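Local atomic coordinates of nitrophorin Cim l NP (PDB entry 2IMQ), a protein that carries nitric oxide on a cysteine-ligated heme in bed bug saliva and releases it into the victim during feeding, which dilates the blood vessels. Residues A[163-168]-A[253-258]; A[211-216]-A[246-251]. All coordinates share one frame; numbering follows the deposited sequence.

Contact 1 (A[163-168]-A[253-258])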
loop_
_atom_site.group_PDB
_atom_site.type_symbol
_atom_site.label_atom_id
_atom_site.label_comp_id
_atom_site.label_asym_id
_atom_site.label_seq_id
_atom_site.Cartn_x
_atom_site.Cartn_y
_atom_site.Cartn_z
ATOM N N SER A 163 -12.891 -8.764 -8.993
ATOM C CA SER A 163 -12.471 -9.554 -7.839
ATOM C C SER A 163 -13.414 -9.339 -6.653
ATOM O O SER A 163 -14.111 -8.326 -6.558
ATOM C CB SER A 163 -11.035 -9.151 -7.426
ATOM O OG SER A 163 -10.078 -9.336 -8.474
ATOM N N ASP A 164 -13.430 -10.282 -5.711
ATOM C CA ASP A 164 -14.262 -10.161 -4.519
ATOM C C ASP A 164 -13.680 -9.162 -3.499
ATOM O O ASP A 164 -14.404 -8.403 -2.886
ATOM C CB ASP A 164 -14.405 -11.502 -3.815
ATOM C CG ASP A 164 -15.186 -12.477 -4.632
ATOM O OD1 ASP A 164 -14.554 -13.273 -5.380
ATOM O OD2 ASP A 164 -16.433 -12.420 -4.657
ATOM N N PHE A 165 -12.373 -9.224 -3.286
ATOM C CA PHE A 165 -11.674 -8.321 -2.311
ATOM C C PHE A 165 -10.483 -7.670 -2.987
ATOM O O PHE A 165 -9.608 -8.369 -3.516
ATOM C CB PHE A 165 -11.187 -9.151 -1.118
ATOM C CG PHE A 165 -12.268 -10.013 -0.488
ATOM C CD1 PHE A 165 -12.233 -11.372 -0.606
ATOM C CD2 PHE A 165 -13.279 -9.445 0.242
ATOM C CE1 PHE A 165 -13.237 -12.148 0.010
ATOM C CE2 PHE A 165 -14.258 -10.184 0.864
ATOM C CZ PHE A 165 -14.238 -11.551 0.717
ATOM N N LEU A 166 -10.470 -6.343 -2.958
ATOM C CA LEU A 166 -9.441 -5.569 -3.610
ATOM C C LEU A 166 -8.826 -4.579 -2.680
ATOM O O LEU A 166 -9.515 -3.894 -1.921
ATOM C CB LEU A 166 -9.967 -4.825 -4.816
ATOM C CG LEU A 166 -10.580 -5.743 -5.892
ATOM C CD1 LEU A 166 -11.991 -5.704 -5.720
ATOM C CD2 LEU A 166 -10.110 -5.331 -7.253
ATOM N N PHE A 167 -7.521 -4.508 -2.741
ATOM C CA PHE A 167 -6.716 -3.538 -1.956
ATOM C C PHE A 167 -5.727 -2.844 -2.866
ATOM O O PHE A 167 -5.132 -3.469 -3.727
ATOM C CB PHE A 167 -5.984 -4.299 -0.837
ATOM C CG PHE A 167 -6.949 -5.033 0.070
ATOM C CD1 PHE A 167 -7.301 -6.356 -0.174
ATOM C CD2 PHE A 167 -7.560 -4.381 1.128
ATOM C CE1 PHE A 167 -8.240 -6.983 0.645
ATOM C CE2 PHE A 167 -8.501 -5.008 1.933
ATOM C CZ PHE A 167 -8.836 -6.321 1.666
ATOM N N TRP A 168 -5.537 -1.557 -2.655
ATOM C CA TRP A 168 -4.595 -0.794 -3.426
ATOM C C TRP A 168 -3.801 -0.040 -2.377
ATOM O O TRP A 168 -4.342 0.744 -1.592
ATOM C CB TRP A 168 -5.332 0.194 -4.324
ATOM C CG TRP A 168 -4.526 0.838 -5.414
ATOM C CD1 TRP A 168 -3.284 1.339 -5.360
ATOM C CD2 TRP A 168 -4.946 0.984 -6.749
ATOM N NE1 TRP A 168 -2.896 1.829 -6.583
ATOM C CE2 TRP A 168 -3.918 1.621 -7.460
ATOM C CE3 TRP A 168 -6.141 0.670 -7.435
ATOM C CZ2 TRP A 168 -4.023 1.906 -8.786
ATOM C CZ3 TRP A 168 -6.222 0.974 -8.773
ATOM C CH2 TRP A 168 -5.176 1.571 -9.419
ATOM N N LYS A 253 -19.191 -7.882 -1.238
ATOM C CA LYS A 253 -18.648 -8.452 0.001
ATOM C C LYS A 253 -18.278 -7.349 0.979
ATOM O O LYS A 253 -17.896 -6.231 0.592
ATOM C CB LYS A 253 -17.432 -9.277 -0.275
ATOM C CG LYS A 253 -17.551 -10.398 -1.258
ATOM C CD LYS A 253 -18.589 -11.394 -0.831
ATOM C CE LYS A 253 -18.512 -12.626 -1.649
ATOM N NZ LYS A 253 -19.714 -13.482 -1.363
ATOM N N THR A 254 -18.468 -7.637 2.256
ATOM C CA THR A 254 -18.119 -6.709 3.294
ATOM C C THR A 254 -16.614 -6.730 3.567
ATOM O O THR A 254 -16.053 -7.798 3.775
ATOM C CB THR A 254 -18.888 -7.048 4.579
ATOM O OG1 THR A 254 -20.280 -6.978 4.308
ATOM C CG2 THR A 254 -18.619 -6.014 5.699
ATOM N N ILE A 255 -15.994 -5.540 3.570
ATOM C CA ILE A 255 -14.594 -5.352 3.975
ATOM C C ILE A 255 -14.650 -4.314 5.071
ATOM O O ILE A 255 -15.088 -3.200 4.846
ATOM C CB ILE A 255 -13.701 -4.872 2.798
ATOM C CG1 ILE A 255 -13.685 -5.888 1.668
ATOM C CG2 ILE A 255 -12.293 -4.553 3.285
ATOM C CD1 ILE A 255 -13.082 -5.407 0.339
ATOM N N GLN A 256 -14.241 -4.715 6.264
ATOM C CA GLN A 256 -14.277 -3.877 7.418
ATOM C C GLN A 256 -12.866 -3.532 7.877
ATOM O O GLN A 256 -12.145 -4.385 8.388
ATOM C CB GLN A 256 -15.007 -4.598 8.559
ATOM C CG GLN A 256 -15.061 -3.734 9.803
ATOM C CD GLN A 256 -15.689 -2.382 9.541
ATOM O OE1 GLN A 256 -15.061 -1.332 9.794
ATOM N NE2 GLN A 256 -16.906 -2.388 9.010
ATOM N N PRO A 257 -12.447 -2.260 7.732
ATOM C CA PRO A 257 -11.207 -1.880 8.349
ATOM C C PRO A 257 -11.303 -1.994 9.879
ATOM O O PRO A 257 -12.276 -1.568 10.494
ATOM C CB PRO A 257 -11.018 -0.408 7.950
ATOM C CG PRO A 257 -12.045 -0.144 6.987
ATOM C CD PRO A 257 -13.075 -1.154 6.992
ATOM N N LEU A 258 -10.277 -2.560 10.478
ATOM C CA LEU A 258 -10.123 -2.638 11.920
ATOM C C LEU A 258 -9.275 -1.544 12.484
ATOM O O LEU A 258 -9.563 -1.018 13.565
ATOM C CB LEU A 258 -9.522 -4.014 12.299
ATOM C CG LEU A 258 -10.235 -5.209 11.666
ATOM C CD1 LEU A 258 -9.522 -6.509 11.908
ATOM C CD2 LEU A 258 -11.707 -5.250 12.124
#

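Contact 2 (A[211-216]-A[246-251])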
loop_
_atom_site.group_PDB
_atom_site.type_symbol
_atom_site.label_atom_id
_atom_site.label_comp_id
_atom_site.label_asym_id
_atom_site.label_seq_id
_atom_site.Cartn_x
_atom_site.Cartn_y
_atom_site.Cartn_z
ATOM N N ASP A 211 -12.465 5.229 -8.623
ATOM C CA ASP A 211 -13.917 5.222 -8.582
ATOM C C ASP A 211 -14.394 4.155 -7.634
ATOM O O ASP A 211 -14.114 3.002 -7.887
ATOM C CB ASP A 211 -14.544 4.975 -9.981
ATOM C CG ASP A 211 -15.978 5.361 -10.038
ATOM O OD1 ASP A 211 -16.453 5.766 -11.108
ATOM O OD2 ASP A 211 -16.730 5.335 -9.035
ATOM N N GLY A 212 -15.126 4.500 -6.545
ATOM C CA GLY A 212 -15.705 3.471 -5.688
ATOM C C GLY A 212 -14.789 2.830 -4.667
ATOM O O GLY A 212 -15.212 1.926 -3.959
ATOM N N TRP A 213 -13.544 3.280 -4.623
ATOM C CA TRP A 213 -12.575 2.787 -3.669
ATOM C C TRP A 213 -12.710 3.583 -2.398
ATOM O O TRP A 213 -12.966 4.798 -2.421
ATOM C CB TRP A 213 -11.192 2.889 -4.226
ATOM C CG TRP A 213 -10.841 1.952 -5.352
ATOM C CD1 TRP A 213 -11.129 2.115 -6.673
ATOM C CD2 TRP A 213 -10.125 0.730 -5.240
ATOM N NE1 TRP A 213 -10.673 1.043 -7.389
ATOM C CE2 TRP A 213 -10.031 0.181 -6.522
ATOM C CE3 TRP A 213 -9.530 0.054 -4.170
ATOM C CZ2 TRP A 213 -9.339 -0.984 -6.781
ATOM C CZ3 TRP A 213 -8.893 -1.125 -4.393
ATOM C CH2 TRP A 213 -8.759 -1.645 -5.696
ATOM N N THR A 214 -12.533 2.914 -1.276
ATOM C CA THR A 214 -12.721 3.571 0.001
ATOM C C THR A 214 -11.427 3.575 0.728
ATOM O O THR A 214 -10.738 2.583 0.755
ATOM C CB THR A 214 -13.778 2.810 0.793
ATOM O OG1 THR A 214 -14.997 2.714 0.018
ATOM C CG2 THR A 214 -14.113 3.487 2.092
ATOM N N GLU A 215 -11.151 4.664 1.430
ATOM C CA GLU A 215 -10.049 4.695 2.360
ATOM C C GLU A 215 -10.615 4.603 3.793
ATOM O O GLU A 215 -11.610 5.230 4.115
ATOM C CB GLU A 215 -9.288 6.014 2.228
ATOM C CG GLU A 215 -8.015 6.034 3.033
ATOM C CD GLU A 215 -7.162 7.259 2.840
ATOM O OE1 GLU A 215 -7.675 8.297 2.322
ATOM O OE2 GLU A 215 -5.935 7.187 3.168
ATOM N N PRO A 216 -10.017 3.796 4.648
ATOM C CA PRO A 216 -10.451 3.833 6.050
ATOM C C PRO A 216 -10.297 5.240 6.617
ATOM O O PRO A 216 -9.517 6.056 6.100
ATOM C CB PRO A 216 -9.470 2.903 6.733
ATOM C CG PRO A 216 -9.006 2.001 5.688
ATOM C CD PRO A 216 -8.838 2.939 4.445
ATOM N N LEU A 246 -6.435 1.661 0.126
ATOM C CA LEU A 246 -7.794 1.756 -0.378
ATOM C C LEU A 246 -8.314 0.336 -0.530
ATOM O O LEU A 246 -7.581 -0.613 -0.808
ATOM C CB LEU A 246 -7.838 2.413 -1.756
ATOM C CG LEU A 246 -7.217 3.758 -1.860
ATOM C CD1 LEU A 246 -7.335 4.248 -3.302
ATOM C CD2 LEU A 246 -7.798 4.748 -0.853
ATOM N N TYR A 247 -9.622 0.190 -0.357
ATOM C CA TYR A 247 -10.271 -1.113 -0.503
ATOM C C TYR A 247 -11.574 -1.023 -1.235
ATOM O O TYR A 247 -12.209 0.017 -1.248
ATOM C CB TYR A 247 -10.528 -1.749 0.869
ATOM C CG TYR A 247 -11.494 -1.054 1.776
ATOM C CD1 TYR A 247 -12.859 -1.436 1.832
ATOM C CD2 TYR A 247 -11.118 -0.025 2.583
ATOM C CE1 TYR A 247 -13.771 -0.796 2.688
ATOM C CE2 TYR A 247 -12.017 0.581 3.454
ATOM C CZ TYR A 247 -13.327 0.220 3.499
ATOM O OH TYR A 247 -14.173 0.891 4.393
ATOM N N LYS A 248 -11.959 -2.155 -1.819
ATOM C CA LYS A 248 -13.213 -2.246 -2.552
ATOM C C LYS A 248 -13.531 -3.711 -2.691
ATOM O O LYS A 248 -12.647 -4.550 -2.722
ATOM C CB LYS A 248 -13.034 -1.660 -3.981
ATOM C CG LYS A 248 -14.255 -1.356 -4.800
ATOM C CD LYS A 248 -13.828 -0.631 -6.088
ATOM C CE LYS A 248 -15.054 -0.381 -6.927
ATOM N NZ LYS A 248 -14.781 0.349 -8.124
ATOM N N SER A 249 -14.808 -3.984 -2.944
ATOM C CA SER A 249 -15.285 -5.295 -3.412
ATOM C C SER A 249 -15.991 -5.117 -4.717
ATOM O O SER A 249 -16.752 -4.201 -4.875
ATOM C CB SER A 249 -16.273 -5.911 -2.441
ATOM O OG SER A 249 -16.812 -7.171 -2.925
ATOM N N GLY A 250 -15.726 -6.037 -5.629
ATOM C CA GLY A 250 -16.439 -6.093 -6.880
ATOM C C GLY A 250 -17.769 -6.821 -6.800
ATOM O O GLY A 250 -18.525 -6.815 -7.772
ATOM N N THR A 251 -18.072 -7.438 -5.670
ATOM C CA THR A 251 -19.159 -8.429 -5.605
ATOM C C THR A 251 -20.015 -8.291 -4.363
ATOM O O THR A 251 -20.686 -9.259 -3.940
ATOM C CB THR A 251 -18.611 -9.857 -5.672
ATOM O OG1 THR A 251 -17.687 -10.043 -4.591
ATOM C CG2 THR A 251 -17.873 -10.161 -6.932
HETATM O O HOH W 1 -14.906 0.700 -1.541
#

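Contact 1 (A[163-168]-A[253-258])
The ring of F165 slants across the side chains of K253 and I255. Its CE2 comes to 3.5 Å from CB of K253, an oblique approach to the ring. At the rim next to CE2, CD2 of F165 lies 3.9 Å from CG1 of I255, which sits near the plane of the ring. D164 CB covers part of one face of the same ring.

I255 is shared between two phenylalanines. Its CG1 branch, anti to the carbonyl carbon (chi1 -61°), goes to F165. Its other branch, CG2, lies 4.1 Å from CE2 of F167, again obliquely. Strands 165-168 and 255-258 belong to different sheets. Their axes pass 9.8 Å apart at 44°, and no hydrogen bond joins the two segments.

At the outer end D164 and K253 run side by side and point the same way. K253 is bent about its CB-CG bond (chi2 -59°), and its CE lies 3.7 Å from OD2 of D164. The charged atoms do not meet: NZ of K253 is 4.8 Å from that oxygen. NZ hydrogen-bonds instead to O of L282, the C-terminal residue, and OD2 to the hydroxyl of T251.

The contact is thus apolar packing between the two sheets of the DNase I-like sandwich. The opposite charges at its border stand apart without a salt bridge, so any attraction between them is probably modest and long-range.

Contact 2 (A[211-216]-A[246-251])
T214 and Y247 form a single antiparallel bridge, a hydrogen-bonded pair, with N of T214 to O of Y247 and N of Y247 to O of T214 both at 2.9 Å. They tie segment 211-216 to strand 243-248, an outermost strand of its sheet.

K248 runs across W213 at about a right angle. Its CD stands over one face of the indole, 3.8 Å from the centroid of the five-membered ring, a CH-pi contact 6° off the ring normal. The chain is fully extended from a chi1 of -166°, which carries NZ past the ring, where it gives a hydrogen bond to O of D211 at 2.7 Å. NZ also bonds to the hydroxyl of S157. NE1 of W213 is held by D155.

Beside the bridge, T214 CB lies over one face of the Y247 ring, 4.0 Å from its centroid. P216 CG packs against CE2 of that ring. CD2 of L246 meets CB of E215 at 3.6 Å, while the E215 carboxylate turns to R244 and Y260.

One water gives hydrogen bonds to O of G212 and O of Y247 and accepts a short one, 2.5 Å, from OG1 of T214. The Y247 carbonyl therefore takes two bonds. K248 serves both chemistries here: its methylenes pack on the indole, and its ammonium, probably charged, is held by a carbonyl and a hydroxyl.

In the fold
The centres of the two contacts lie 7 Å apart, and both involve the five-stranded sheet. Contact 1 packs its strand 165-169 against strand 255-262 of the other sheet. Contact 2 adds a loop to strand 243-248, the neighbour of 165-169. Both contacts are partly buried. Contact 1 is apolar inside and charged at its border, with no hydrogen bonds between its segments. Contact 2 combines backbone bonds, a bridging water and side-chain packing. They also touch directly: O of D164 is 2.7 Å from OG of S249, probably a hydrogen bond, and I255 CD1 packs on the K248 carbonyl. Both lie away from the heme site.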